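Local coordinates for 33 kDa chaperonin (Thermotoga maritima, PDB 1VQ0), which probably acts as a redox-regulated molecular chaperone that keeps thermally unfolding and oxidatively damaged proteins from aggregating irreversibly, at residues Lys69-Leu74 and Val128-Leu133; Leu61-Leu66 and Ala87-Glu92; Leu74-Asn79 and Gly123-Val128; Phe137-Pro142 and Ala153-Val158; Glu160-Ala165 and Ala184-Asp189. All blocks are in the same frame, centred on the assembly; numbering follows the deposited sequence.

Contact 1 of 5, residues Lys69-Leu74 and Val128-Leu133. With EDO (1,2-ethanediol), chain F.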
# COMPACT_ATOMS: atom_id res chain seq x y z
N LYS A 69 3.21 -11.60 -17.46
CA LYS A 69 3.00 -10.18 -17.79
C LYS A 69 2.98 -9.26 -16.57
O LYS A 69 2.51 -8.12 -16.65
CB LYS A 69 1.73 -9.98 -18.64
CG LYS A 69 1.83 -10.64 -20.05
CD LYS A 69 0.49 -10.69 -20.74
CE LYS A 69 0.62 -11.45 -22.08
NZ LYS A 69 -0.63 -11.51 -22.87
N GLU A 70 3.52 -9.69 -15.44
CA GLU A 70 3.63 -8.76 -14.31
C GLU A 70 4.74 -7.74 -14.47
O GLU A 70 5.84 -8.07 -14.92
CB GLU A 70 3.81 -9.55 -13.02
CG GLU A 70 3.95 -8.63 -11.79
CD GLU A 70 3.92 -9.42 -10.48
OE1 GLU A 70 3.69 -10.61 -10.54
OE2 GLU A 70 4.19 -8.84 -9.42
N ARG A 71 4.47 -6.50 -14.10
CA ARG A 71 5.53 -5.58 -13.68
C ARG A 71 5.51 -5.41 -12.16
O ARG A 71 4.49 -5.08 -11.58
CB ARG A 71 5.36 -4.18 -14.30
CG ARG A 71 5.42 -4.16 -15.77
CD ARG A 71 5.02 -2.85 -16.35
NE ARG A 71 5.23 -2.89 -17.80
CZ ARG A 71 5.14 -1.84 -18.59
NH1 ARG A 71 4.79 -0.66 -18.07
NH2 ARG A 71 5.36 -1.97 -19.90
N TRP A 72 6.69 -5.61 -11.55
CA TRP A 72 6.93 -5.55 -10.13
C TRP A 72 7.82 -4.38 -9.88
O TRP A 72 8.89 -4.33 -10.44
CB TRP A 72 7.60 -6.82 -9.75
CG TRP A 72 7.76 -7.10 -8.33
CD1 TRP A 72 6.95 -7.91 -7.58
CD2 TRP A 72 8.78 -6.60 -7.46
NE1 TRP A 72 7.42 -7.95 -6.28
CE2 TRP A 72 8.55 -7.15 -6.19
CE3 TRP A 72 9.93 -5.80 -7.64
CZ2 TRP A 72 9.41 -6.92 -5.11
CZ3 TRP A 72 10.73 -5.54 -6.58
CH2 TRP A 72 10.50 -6.13 -5.33
N THR A 73 7.39 -3.40 -9.06
CA THR A 73 8.15 -2.17 -8.83
C THR A 73 8.48 -1.97 -7.35
O THR A 73 7.57 -1.92 -6.48
CB THR A 73 7.38 -0.95 -9.31
OG1 THR A 73 6.98 -1.10 -10.68
CG2 THR A 73 8.22 0.33 -9.25
N LEU A 74 9.77 -1.79 -7.06
CA LEU A 74 10.25 -1.35 -5.74
C LEU A 74 10.43 0.15 -5.75
O LEU A 74 11.18 0.67 -6.51
CB LEU A 74 11.59 -1.97 -5.46
CG LEU A 74 12.46 -1.62 -4.29
CD1 LEU A 74 11.57 -2.06 -3.10
CD2 LEU A 74 13.70 -2.47 -4.40
N VAL A 128 4.82 -2.38 -5.75
CA VAL A 128 3.68 -2.32 -6.70
C VAL A 128 3.69 -3.57 -7.56
O VAL A 128 4.69 -3.89 -8.19
CB VAL A 128 3.77 -1.09 -7.59
CG1 VAL A 128 2.57 -0.90 -8.42
CG2 VAL A 128 3.97 0.14 -6.69
N ARG A 129 2.58 -4.29 -7.53
CA ARG A 129 2.41 -5.48 -8.33
C ARG A 129 1.34 -5.22 -9.39
O ARG A 129 0.17 -5.12 -9.11
CB ARG A 129 2.03 -6.63 -7.46
CG ARG A 129 3.20 -7.19 -6.68
CD ARG A 129 3.52 -8.58 -7.24
NE ARG A 129 3.00 -9.59 -6.40
CZ ARG A 129 2.83 -10.87 -6.69
NH1 ARG A 129 3.00 -11.46 -7.85
NH2 ARG A 129 2.37 -11.58 -5.74
N ASP A 130 1.80 -5.08 -10.60
CA ASP A 130 0.93 -4.72 -11.70
C ASP A 130 0.69 -6.01 -12.56
O ASP A 130 1.53 -6.43 -13.35
CB ASP A 130 1.63 -3.60 -12.47
CG ASP A 130 0.88 -3.16 -13.65
OD1 ASP A 130 -0.27 -3.65 -13.83
OD2 ASP A 130 1.39 -2.37 -14.46
N LEU A 131 -0.45 -6.64 -12.33
CA LEU A 131 -0.76 -7.99 -12.80
C LEU A 131 -1.93 -7.99 -13.77
O LEU A 131 -2.69 -8.94 -13.80
CB LEU A 131 -1.15 -8.87 -11.59
CG LEU A 131 -0.04 -9.12 -10.55
CD1 LEU A 131 -0.62 -9.44 -9.20
CD2 LEU A 131 0.74 -10.26 -11.03
N GLY A 132 -2.12 -6.91 -14.52
CA GLY A 132 -3.25 -6.87 -15.47
C GLY A 132 -4.66 -6.70 -14.90
O GLY A 132 -5.66 -7.02 -15.59
N LEU A 133 -4.77 -6.20 -13.66
CA LEU A 133 -6.07 -5.78 -13.13
C LEU A 133 -6.18 -4.28 -13.34
O LEU A 133 -5.22 -3.69 -13.77
CB LEU A 133 -6.22 -6.20 -11.66
CG LEU A 133 -6.19 -7.71 -11.34
CD1 LEU A 133 -6.53 -7.96 -9.90
CD2 LEU A 133 -7.20 -8.55 -12.19
C1 EDO F . 6.67 -11.00 -5.75
O1 EDO F . 6.29 -10.17 -4.67
C2 EDO F . 6.19 -12.45 -5.73
O2 EDO F . 6.51 -13.19 -4.53
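E70 and R129 meet in a salt bridge, NH1 of R129 donating to OE1 of E70 at 2.9 Å, with the acceptor lying in the guanidinium plane. The arginine reaches it by bending at chi2 and chi3, whereas E70 is extended, its CG anti to the backbone N (chi1 179°). OE1 also accepts from the backbone N of A67, and CD2 of L131 lies alongside the E70 chain. W72 shares the face of R129: its CD1 stands 3.5 Å from CD of R129, with ring and guanidinium planes 52° apart. W72 and R129 sit on neighbouring antiparallel strands of the large mixed sheet; E70 and L131 lie just beyond their ends. R71 with D130 and T73 with V128 are hydrogen-bonded pairs, as in T73 N to V128 O at 2.9 Å, and W72 with R129 is the non-hydrogen-bonded pair between them. At the ring edge, NE1 of W72 donates to O1 of a bound ethanediol at 3.0 Å, while C2 of the same molecule lies over the guanidinium of R129. A leucine in place of W72 would probably leave that hydroxyl without its indole donor and open a gap beside the R129 chain. On the other face R71 runs beside D130, but its guanidinium turns away to a salt bridge with D244, next to the zinc ligand C243.

Contact 2 of 5, residues Leu61-Leu66 and Ala87-Glu92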
# COMPACT_ATOMS: atom_id res chain seq x y z
N LEU A 61 16.02 -10.24 -8.61
CA LEU A 61 15.98 -11.49 -7.85
C LEU A 61 14.59 -12.11 -7.74
O LEU A 61 14.47 -13.34 -7.57
CB LEU A 61 16.59 -11.29 -6.46
CG LEU A 61 18.13 -11.21 -6.46
CD1 LEU A 61 18.61 -10.77 -5.10
CD2 LEU A 61 18.84 -12.48 -6.80
N VAL A 62 13.54 -11.28 -7.84
CA VAL A 62 12.15 -11.76 -7.71
C VAL A 62 11.57 -12.12 -9.07
O VAL A 62 10.54 -12.75 -9.13
CB VAL A 62 11.18 -10.79 -6.97
CG1 VAL A 62 11.71 -10.43 -5.54
CG2 VAL A 62 11.05 -9.51 -7.73
N THR A 63 12.26 -11.78 -10.18
CA THR A 63 11.68 -12.09 -11.54
C THR A 63 11.17 -13.51 -11.78
O THR A 63 10.17 -13.65 -12.47
CB THR A 63 12.61 -11.75 -12.72
OG1 THR A 63 13.92 -12.26 -12.49
CG2 THR A 63 12.77 -10.20 -12.85
N PRO A 64 11.86 -14.55 -11.30
CA PRO A 64 11.41 -15.95 -11.60
C PRO A 64 10.06 -16.27 -11.03
O PRO A 64 9.46 -17.25 -11.40
CB PRO A 64 12.43 -16.82 -10.87
CG PRO A 64 13.58 -15.90 -10.66
CD PRO A 64 13.08 -14.54 -10.48
N TRP A 65 9.58 -15.40 -10.13
CA TRP A 65 8.40 -15.68 -9.31
C TRP A 65 7.27 -14.76 -9.61
O TRP A 65 6.22 -14.87 -9.01
CB TRP A 65 8.77 -15.66 -7.82
CG TRP A 65 9.95 -16.53 -7.53
CD1 TRP A 65 10.16 -17.84 -7.99
CD2 TRP A 65 11.10 -16.20 -6.77
NE1 TRP A 65 11.38 -18.29 -7.56
CE2 TRP A 65 11.97 -17.31 -6.80
CE3 TRP A 65 11.50 -15.07 -6.06
CZ2 TRP A 65 13.21 -17.31 -6.16
CZ3 TRP A 65 12.74 -15.08 -5.39
CH2 TRP A 65 13.56 -16.19 -5.44
N LEU A 66 7.43 -13.89 -10.59
CA LEU A 66 6.32 -13.01 -11.02
C LEU A 66 5.21 -13.76 -11.79
O LEU A 66 5.45 -14.81 -12.37
CB LEU A 66 6.86 -11.82 -11.82
CG LEU A 66 8.00 -11.10 -11.14
CD1 LEU A 66 8.52 -9.92 -12.01
CD2 LEU A 66 7.54 -10.62 -9.75
N ALA A 87 12.91 0.76 -8.73
CA ALA A 87 13.38 -0.29 -9.60
C ALA A 87 12.26 -1.19 -9.98
O ALA A 87 11.57 -1.70 -9.10
CB ALA A 87 14.51 -1.06 -8.98
N GLN A 88 12.06 -1.35 -11.30
CA GLN A 88 11.03 -2.23 -11.84
C GLN A 88 11.63 -3.43 -12.56
O GLN A 88 12.58 -3.28 -13.29
CB GLN A 88 10.19 -1.46 -12.79
CG GLN A 88 9.00 -2.21 -13.32
CD GLN A 88 8.11 -1.30 -14.10
OE1 GLN A 88 8.26 -1.16 -15.31
NE2 GLN A 88 7.16 -0.68 -13.42
N SER A 89 11.09 -4.61 -12.30
CA SER A 89 11.35 -5.84 -13.04
C SER A 89 10.06 -6.45 -13.65
O SER A 89 8.94 -6.09 -13.27
CB SER A 89 11.98 -6.87 -12.13
OG SER A 89 11.08 -7.27 -11.12
N THR A 90 10.24 -7.34 -14.62
CA THR A 90 9.14 -7.93 -15.34
C THR A 90 9.24 -9.45 -15.43
O THR A 90 10.29 -10.05 -15.19
CB THR A 90 9.09 -7.41 -16.79
OG1 THR A 90 10.21 -7.92 -17.50
CG2 THR A 90 9.29 -5.92 -16.82
N SER A 91 8.12 -10.04 -15.83
CA SER A 91 8.09 -11.47 -16.05
C SER A 91 9.03 -11.92 -17.22
O SER A 91 9.45 -13.06 -17.25
CB SER A 91 6.67 -11.96 -16.26
OG SER A 91 6.04 -11.21 -17.26
N GLU A 92 9.39 -10.98 -18.11
CA GLU A 92 10.31 -11.24 -19.23
C GLU A 92 11.78 -11.03 -18.83
O GLU A 92 12.65 -10.87 -19.69
CB GLU A 92 10.01 -10.37 -20.46
CG GLU A 92 8.55 -10.13 -20.79
CD GLU A 92 8.00 -8.90 -20.05
OE1 GLU A 92 8.56 -7.78 -20.24
OE2 GLU A 92 7.02 -9.07 -19.26
O HOH W 1 9.15 -14.64 -14.75
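This is a buried packing contact between the end of helix 46-62, with the turn that follows it, and the last part of strand 84-90. Methyl groups do the touching. CG2 of T63 lies 3.5 Å from CB of S89, a tight carbon pair, and 3.4 Å from O of T90. Its position, anti to the carbonyl carbon, is the one that leaves OG1 (chi1 48°) to bond back to O of A60. L66 points toward the strand and lays CD1 against the T90 carbonyl, 3.5 Å from its C atom. S89 likewise faces the helix, and its OG bonds to O of A59. A water joins the two backbones farther along, donating to O of T63 at 2.7 Å and to O of S91 at 3.0 Å. The chemistry is thus divided: apolar methyls make the direct contact, the hydroxyls of T63 and S89 are satisfied by helix carbonyls, and the water bridges two acceptors that could not bond each other.

Contact 3 of 5, residues Leu74-Asn79 and Gly123-Val128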
# COMPACT_ATOMS: atom_id res chain seq x y z
N LEU A 74 9.77 -1.79 -7.06
CA LEU A 74 10.25 -1.35 -5.74
C LEU A 74 10.43 0.15 -5.75
O LEU A 74 11.18 0.67 -6.51
CB LEU A 74 11.59 -1.97 -5.46
CG LEU A 74 12.46 -1.62 -4.29
CD1 LEU A 74 11.57 -2.06 -3.10
CD2 LEU A 74 13.70 -2.47 -4.40
N ASP A 75 9.70 0.81 -4.87
CA ASP A 75 9.72 2.24 -4.71
C ASP A 75 10.06 2.59 -3.22
O ASP A 75 9.25 2.44 -2.31
CB ASP A 75 8.34 2.79 -5.08
CG ASP A 75 8.23 4.24 -4.88
OD1 ASP A 75 9.26 4.90 -4.80
OD2 ASP A 75 7.14 4.84 -4.81
N ILE A 76 11.31 2.94 -3.00
CA ILE A 76 11.82 3.41 -1.74
C ILE A 76 11.88 4.97 -1.74
O ILE A 76 12.43 5.60 -2.59
CB ILE A 76 13.17 2.82 -1.47
CG1 ILE A 76 13.03 1.29 -1.30
CG2 ILE A 76 13.77 3.43 -0.21
CD1 ILE A 76 14.34 0.61 -1.36
N GLU A 77 11.19 5.54 -0.77
CA GLU A 77 11.13 6.98 -0.67
C GLU A 77 11.55 7.43 0.75
O GLU A 77 11.08 6.90 1.75
CB GLU A 77 9.73 7.44 -1.01
CG GLU A 77 9.66 8.96 -1.17
CD GLU A 77 8.30 9.41 -1.70
OE1 GLU A 77 7.37 8.60 -1.80
OE2 GLU A 77 8.17 10.57 -2.03
N GLY A 78 12.46 8.38 0.83
CA GLY A 78 12.96 8.85 2.14
C GLY A 78 13.48 10.24 2.14
O GLY A 78 13.43 10.90 1.11
N ASN A 79 13.90 10.72 3.33
CA ASN A 79 14.33 12.09 3.49
C ASN A 79 15.87 12.33 3.32
O ASN A 79 16.32 13.43 3.53
CB ASN A 79 13.83 12.69 4.82
CG ASN A 79 14.52 12.09 6.04
OD1 ASN A 79 15.38 11.22 5.92
ND2 ASN A 79 14.09 12.52 7.24
N GLY A 123 12.36 6.80 5.94
CA GLY A 123 11.32 6.64 4.98
C GLY A 123 10.71 5.25 4.89
O GLY A 123 10.68 4.51 5.86
N VAL A 124 10.20 4.94 3.70
CA VAL A 124 9.31 3.79 3.50
C VAL A 124 9.71 2.99 2.24
O VAL A 124 10.38 3.49 1.33
CB VAL A 124 7.78 4.25 3.35
CG1 VAL A 124 7.37 5.06 4.46
CG2 VAL A 124 7.50 5.01 2.06
N LEU A 125 9.27 1.75 2.21
CA LEU A 125 9.42 0.92 1.05
C LEU A 125 8.04 0.45 0.56
O LEU A 125 7.25 -0.01 1.34
CB LEU A 125 10.32 -0.25 1.38
CG LEU A 125 10.57 -1.34 0.32
CD1 LEU A 125 11.82 -2.16 0.72
CD2 LEU A 125 9.42 -2.25 0.23
N ARG A 126 7.80 0.64 -0.73
CA ARG A 126 6.62 0.24 -1.48
C ARG A 126 6.95 -0.82 -2.52
O ARG A 126 7.97 -0.72 -3.15
CB ARG A 126 5.99 1.44 -2.22
CG ARG A 126 5.22 2.27 -1.34
CD ARG A 126 4.44 3.41 -1.96
NE ARG A 126 5.35 4.41 -2.41
CZ ARG A 126 5.73 5.49 -1.77
NH1 ARG A 126 5.26 5.80 -0.60
NH2 ARG A 126 6.58 6.29 -2.36
N VAL A 127 6.07 -1.80 -2.65
CA VAL A 127 6.07 -2.76 -3.74
C VAL A 127 4.73 -2.71 -4.47
O VAL A 127 3.66 -2.91 -3.86
CB VAL A 127 6.45 -4.16 -3.29
CG1 VAL A 127 6.31 -5.20 -4.44
CG2 VAL A 127 7.88 -4.10 -2.74
N VAL A 128 4.82 -2.38 -5.75
CA VAL A 128 3.68 -2.32 -6.70
C VAL A 128 3.69 -3.57 -7.56
O VAL A 128 4.69 -3.89 -8.19
CB VAL A 128 3.77 -1.09 -7.59
CG1 VAL A 128 2.57 -0.90 -8.42
CG2 VAL A 128 3.97 0.14 -6.69
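A chi1 of 177° turns the D75 carboxylate alongside R126, and a bend at chi3 (-70°) folds the arginine back across the neighbouring strand. The result is a side-on grip: NE and NH2 of R126 both donate to OD2 of D75, at 3.0 and 2.9 Å, reaching it from the same face of the carboxylate. OD2 lies in the guanidinium plane. NH2 has a second acceptor in OE1 of E77, met at 2.5 Å on the anti side of a carboxylate turned almost perpendicular to the guanidinium. R84 adds a salt bridge to OD2 of D75, and Q140 takes NH1 of R126. Beneath this network runs an antiparallel strand pair, in which D75 N reaches R126 O in an almost straight bond at 2.9 Å. The opposite face is apolar: CD1 of L74 packs on CG of L125 at 3.6 Å, and I76 CG1 lies beside the same leucine. G78 faces G123, their CA atoms 4.0 Å apart, where a side chain on G123 would run into the partner strand. A methionine in place of R126 would probably leave the carboxylates of D75 and E77 without their shared cation, with R84 as the charge still beside them. With R126 and R84 nearby, D75 and E77 are likely to stay ionised. The chemistry is two-faced: charges pair on one side of the strands, leucine and isoleucine pack on the other.

Contact 4 of 5, residues Phe137-Pro142 and Ala153-Val158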
# COMPACT_ATOMS: atom_id res chain seq x y z
N PHE A 137 -1.75 -3.95 -7.18
CA PHE A 137 -1.56 -4.15 -5.76
C PHE A 137 -0.40 -3.31 -5.30
O PHE A 137 0.63 -3.19 -5.98
CB PHE A 137 -1.33 -5.63 -5.42
CG PHE A 137 -2.44 -6.51 -5.85
CD1 PHE A 137 -3.59 -6.59 -5.12
CD2 PHE A 137 -2.37 -7.21 -7.05
CE1 PHE A 137 -4.67 -7.38 -5.54
CE2 PHE A 137 -3.46 -8.01 -7.47
CZ PHE A 137 -4.61 -8.08 -6.71
N VAL A 138 -0.60 -2.64 -4.18
CA VAL A 138 0.49 -1.83 -3.59
C VAL A 138 0.58 -2.12 -2.09
O VAL A 138 -0.43 -2.14 -1.38
CB VAL A 138 0.32 -0.30 -3.70
CG1 VAL A 138 1.60 0.42 -3.23
CG2 VAL A 138 -0.12 0.16 -5.08
N SER A 139 1.80 -2.31 -1.61
CA SER A 139 2.03 -2.59 -0.23
C SER A 139 3.18 -1.73 0.23
O SER A 139 4.19 -1.69 -0.42
CB SER A 139 2.19 -4.11 -0.04
OG SER A 139 2.62 -4.43 1.28
N GLN A 140 3.00 -1.02 1.35
CA GLN A 140 3.97 -0.10 1.95
C GLN A 140 4.33 -0.47 3.38
O GLN A 140 3.49 -0.74 4.21
CB GLN A 140 3.47 1.34 1.89
CG GLN A 140 4.49 2.35 2.44
CD GLN A 140 3.96 3.77 2.52
OE1 GLN A 140 3.52 4.30 1.51
NE2 GLN A 140 3.95 4.38 3.73
N VAL A 141 5.63 -0.51 3.65
CA VAL A 141 6.15 -0.82 4.97
C VAL A 141 7.21 0.22 5.35
O VAL A 141 7.85 0.77 4.47
CB VAL A 141 6.71 -2.28 5.04
CG1 VAL A 141 5.62 -3.31 4.77
CG2 VAL A 141 7.92 -2.49 4.15
N PRO A 142 7.43 0.46 6.64
CA PRO A 142 8.49 1.31 7.05
C PRO A 142 9.83 0.66 6.77
O PRO A 142 9.90 -0.56 6.71
CB PRO A 142 8.24 1.56 8.54
CG PRO A 142 7.27 0.45 8.97
CD PRO A 142 6.73 -0.15 7.75
N ALA A 153 13.65 -7.88 2.42
CA ALA A 153 13.36 -9.09 3.24
C ALA A 153 12.20 -8.88 4.22
O ALA A 153 11.35 -9.70 4.32
CB ALA A 153 14.61 -9.56 4.00
N TYR A 154 12.14 -7.71 4.86
CA TYR A 154 11.05 -7.37 5.77
C TYR A 154 9.69 -7.18 5.07
O TYR A 154 8.66 -7.62 5.58
CB TYR A 154 11.42 -6.15 6.59
CG TYR A 154 10.43 -5.67 7.62
CD1 TYR A 154 10.20 -6.37 8.79
CD2 TYR A 154 9.75 -4.49 7.42
CE1 TYR A 154 9.26 -5.91 9.72
CE2 TYR A 154 8.86 -4.02 8.31
CZ TYR A 154 8.62 -4.70 9.45
OH TYR A 154 7.71 -4.16 10.28
N TYR A 155 9.69 -6.55 3.92
CA TYR A 155 8.50 -6.49 3.06
C TYR A 155 7.98 -7.95 2.87
O TYR A 155 6.78 -8.28 3.18
CB TYR A 155 8.79 -5.82 1.71
CG TYR A 155 7.76 -6.22 0.73
CD1 TYR A 155 6.52 -5.55 0.68
CD2 TYR A 155 7.98 -7.31 -0.15
CE1 TYR A 155 5.51 -5.97 -0.21
CE2 TYR A 155 6.97 -7.77 -1.00
CZ TYR A 155 5.74 -7.10 -1.06
OH TYR A 155 4.73 -7.57 -1.89
N PHE A 156 8.87 -8.83 2.44
CA PHE A 156 8.42 -10.21 2.16
C PHE A 156 7.86 -10.89 3.41
O PHE A 156 6.73 -11.41 3.37
CB PHE A 156 9.49 -11.05 1.41
CG PHE A 156 9.51 -10.77 -0.09
CD1 PHE A 156 8.54 -11.34 -0.92
CD2 PHE A 156 10.50 -9.95 -0.68
CE1 PHE A 156 8.55 -11.07 -2.31
CE2 PHE A 156 10.48 -9.67 -2.07
CZ PHE A 156 9.52 -10.23 -2.87
N ALA A 157 8.61 -10.85 4.53
CA ALA A 157 8.14 -11.45 5.78
C ALA A 157 6.75 -10.90 6.23
O ALA A 157 5.84 -11.66 6.56
CB ALA A 157 9.21 -11.30 6.93
N VAL A 158 6.56 -9.60 6.15
CA VAL A 158 5.37 -9.01 6.71
C VAL A 158 4.22 -8.92 5.71
O VAL A 158 3.15 -9.31 6.08
CB VAL A 158 5.63 -7.61 7.31
CG1 VAL A 158 4.29 -6.92 7.64
CG2 VAL A 158 6.43 -7.74 8.61
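S139 and Y155 form the closely packed part of this contact, in which the helical segment 153-158 runs at 118° to strand 137-142. With chi1 at 159°, the Y155 ring is carried along the strand until CE1 meets OG of S139 at 3.6 Å. That serine comes in at the ring edge, near the plane. Beside it V141 points toward the helix, its CG2 4.2 Å from both CA and CB of Y155. The Y155 ring also touches L125 and V127 of the next strand. The Y154 end is looser: CE2 of Y154 comes no nearer than 4.5 Å to CD of P142, and the residue is partly exposed, packing on F137 of the second subunit. On the far side of the strand from the helix point V138 and Q140; with S139 they pair with an antiparallel strand of the second subunit, so the sheet continues through the dimer interface. Between helix and strand the contact itself is van der Waals in character, and the hydroxyls of S139 and Y155 bond to S159 and E160, which satisfies these two polar ends beside an otherwise apolar seam.

Contact 5 of 5, residues Glu160-Ala165 and Ala184-Asp189. With EDO (1,2-ethanediol), chain F.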
# COMPACT_ATOMS: atom_id res chain seq x y z
N GLU A 160 3.95 -10.38 2.51
CA GLU A 160 3.67 -11.60 1.74
C GLU A 160 3.74 -12.86 2.56
O GLU A 160 3.48 -13.95 2.04
CB GLU A 160 4.65 -11.70 0.57
CG GLU A 160 4.53 -10.58 -0.44
CD GLU A 160 4.97 -10.97 -1.83
OE1 GLU A 160 5.09 -12.19 -2.09
OE2 GLU A 160 5.17 -10.04 -2.65
N GLN A 161 4.11 -12.71 3.82
CA GLN A 161 4.28 -13.82 4.74
C GLN A 161 5.24 -14.87 4.23
O GLN A 161 5.02 -16.06 4.40
CB GLN A 161 2.92 -14.41 5.11
CG GLN A 161 2.09 -13.47 6.00
CD GLN A 161 0.69 -14.06 6.29
OE1 GLN A 161 0.61 -15.15 6.89
NE2 GLN A 161 -0.38 -13.38 5.83
N ILE A 162 6.32 -14.40 3.62
CA ILE A 162 7.36 -15.23 3.06
C ILE A 162 8.64 -14.83 3.77
O ILE A 162 9.29 -13.78 3.41
CB ILE A 162 7.48 -15.01 1.52
CG1 ILE A 162 6.23 -15.48 0.84
CG2 ILE A 162 8.67 -15.77 1.00
CD1 ILE A 162 6.06 -15.07 -0.62
N PRO A 163 9.02 -15.61 4.78
CA PRO A 163 10.29 -15.36 5.42
C PRO A 163 11.41 -15.41 4.37
O PRO A 163 11.44 -16.33 3.52
CB PRO A 163 10.43 -16.48 6.48
CG PRO A 163 9.06 -17.20 6.55
CD PRO A 163 8.29 -16.76 5.34
N SER A 164 12.32 -14.47 4.45
CA SER A 164 13.24 -14.18 3.38
C SER A 164 14.58 -13.73 3.89
O SER A 164 14.70 -13.11 4.96
CB SER A 164 12.66 -13.03 2.50
OG SER A 164 11.39 -13.34 1.87
N ALA A 165 15.60 -13.99 3.06
CA ALA A 165 16.95 -13.42 3.19
C ALA A 165 17.38 -12.97 1.82
O ALA A 165 17.28 -13.73 0.85
CB ALA A 165 17.93 -14.47 3.71
N ALA A 184 18.67 -14.30 -3.11
CA ALA A 184 17.45 -14.33 -2.30
C ALA A 184 17.12 -15.77 -1.94
O ALA A 184 17.12 -16.66 -2.81
CB ALA A 184 16.25 -13.65 -3.03
N VAL A 185 16.88 -16.01 -0.65
CA VAL A 185 16.36 -17.31 -0.17
C VAL A 185 15.06 -17.03 0.62
O VAL A 185 15.06 -16.15 1.49
CB VAL A 185 17.41 -18.10 0.69
CG1 VAL A 185 16.92 -19.48 1.08
CG2 VAL A 185 18.71 -18.30 -0.09
N GLN A 186 13.99 -17.76 0.27
CA GLN A 186 12.62 -17.54 0.75
C GLN A 186 11.91 -18.81 1.10
O GLN A 186 11.95 -19.81 0.36
CB GLN A 186 11.82 -16.77 -0.31
CG GLN A 186 12.46 -15.42 -0.68
CD GLN A 186 11.58 -14.44 -1.51
OE1 GLN A 186 11.32 -14.67 -2.68
NE2 GLN A 186 11.20 -13.31 -0.89
N ILE A 187 11.26 -18.78 2.25
CA ILE A 187 10.51 -19.92 2.73
C ILE A 187 9.08 -19.78 2.29
O ILE A 187 8.33 -18.96 2.82
CB ILE A 187 10.64 -20.08 4.25
CG1 ILE A 187 12.10 -20.41 4.59
CG2 ILE A 187 9.76 -21.20 4.68
CD1 ILE A 187 12.47 -20.39 6.11
N ILE A 188 8.70 -20.55 1.29
CA ILE A 188 7.36 -20.43 0.74
C ILE A 188 6.41 -21.43 1.39
O ILE A 188 5.21 -21.35 1.16
CB ILE A 188 7.35 -20.55 -0.81
CG1 ILE A 188 8.10 -21.81 -1.26
CG2 ILE A 188 7.91 -19.24 -1.42
CD1 ILE A 188 7.82 -22.26 -2.72
N ASP A 189 6.94 -22.33 2.21
CA ASP A 189 6.11 -23.28 2.97
C ASP A 189 6.68 -23.40 4.39
O ASP A 189 7.59 -24.20 4.70
CB ASP A 189 6.09 -24.62 2.26
CG ASP A 189 5.22 -25.65 2.95
OD1 ASP A 189 4.74 -25.51 4.10
OD2 ASP A 189 4.94 -26.68 2.33
C1 EDO F . 6.67 -11.00 -5.75
O1 EDO F . 6.29 -10.17 -4.67
C2 EDO F . 6.19 -12.45 -5.73
O2 EDO F . 6.51 -13.19 -4.53
O HOH W 2 5.76 -18.81 3.35
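Backbone hydrogen bonds bind P163-A165 to V185-I187 as antiparallel neighbours. A165 and V185 form a hydrogen-bonded pair, with A165 N to V185 O at 2.7 Å and V185 N to A165 O at 2.8 Å; I187 N reaches P163 O at 2.8 Å. Among side chains, NE2 of Q186 donates to OG of S164 at 2.8 Å, the hydroxyl lying near the amide plane. S164 OG in turn donates to O of I162 in its own segment at 2.6 Å, from above the carbonyl plane. A water bonded to O of Q161 and O of I187 bridges the two segments at one end. Apolar contacts flank these bonds: CG2 of I162 lies 3.6 Å from CB of Q186, and CG of P163 meets CB of I187 at 4.0 Å. The pair belongs to the hairpin of strands 164-173 and 176-187; helix 194-205 packs on A165 and V185, F156 of helix 149-160 covers S164 and Q186, and strand 24-30 continues the sheet beyond A184-I187.

Contacts 1 and 3 follow one strand pair, 71-78 with 123-130, their centres 15 Å apart. Contact 2 adjoins it through strand 84-90, where L74 N probably bonds to A87 O (2.7 Å). Contact 4 lies on the other side, with strand 137-142 next to 123-130 and its centre about 10 Å from that of contact 3. F156 of its helix reaches V62 of contact 2, W72 of contact 1 and Q186 of contact 5. One ethanediol, probably from the crystallisation liquor, is held by W72 of contact 1 and E160 of contact 5, whose centres are 19 Å apart. The zinc ion lies about 10 Å from the R71 side chain of contact 1.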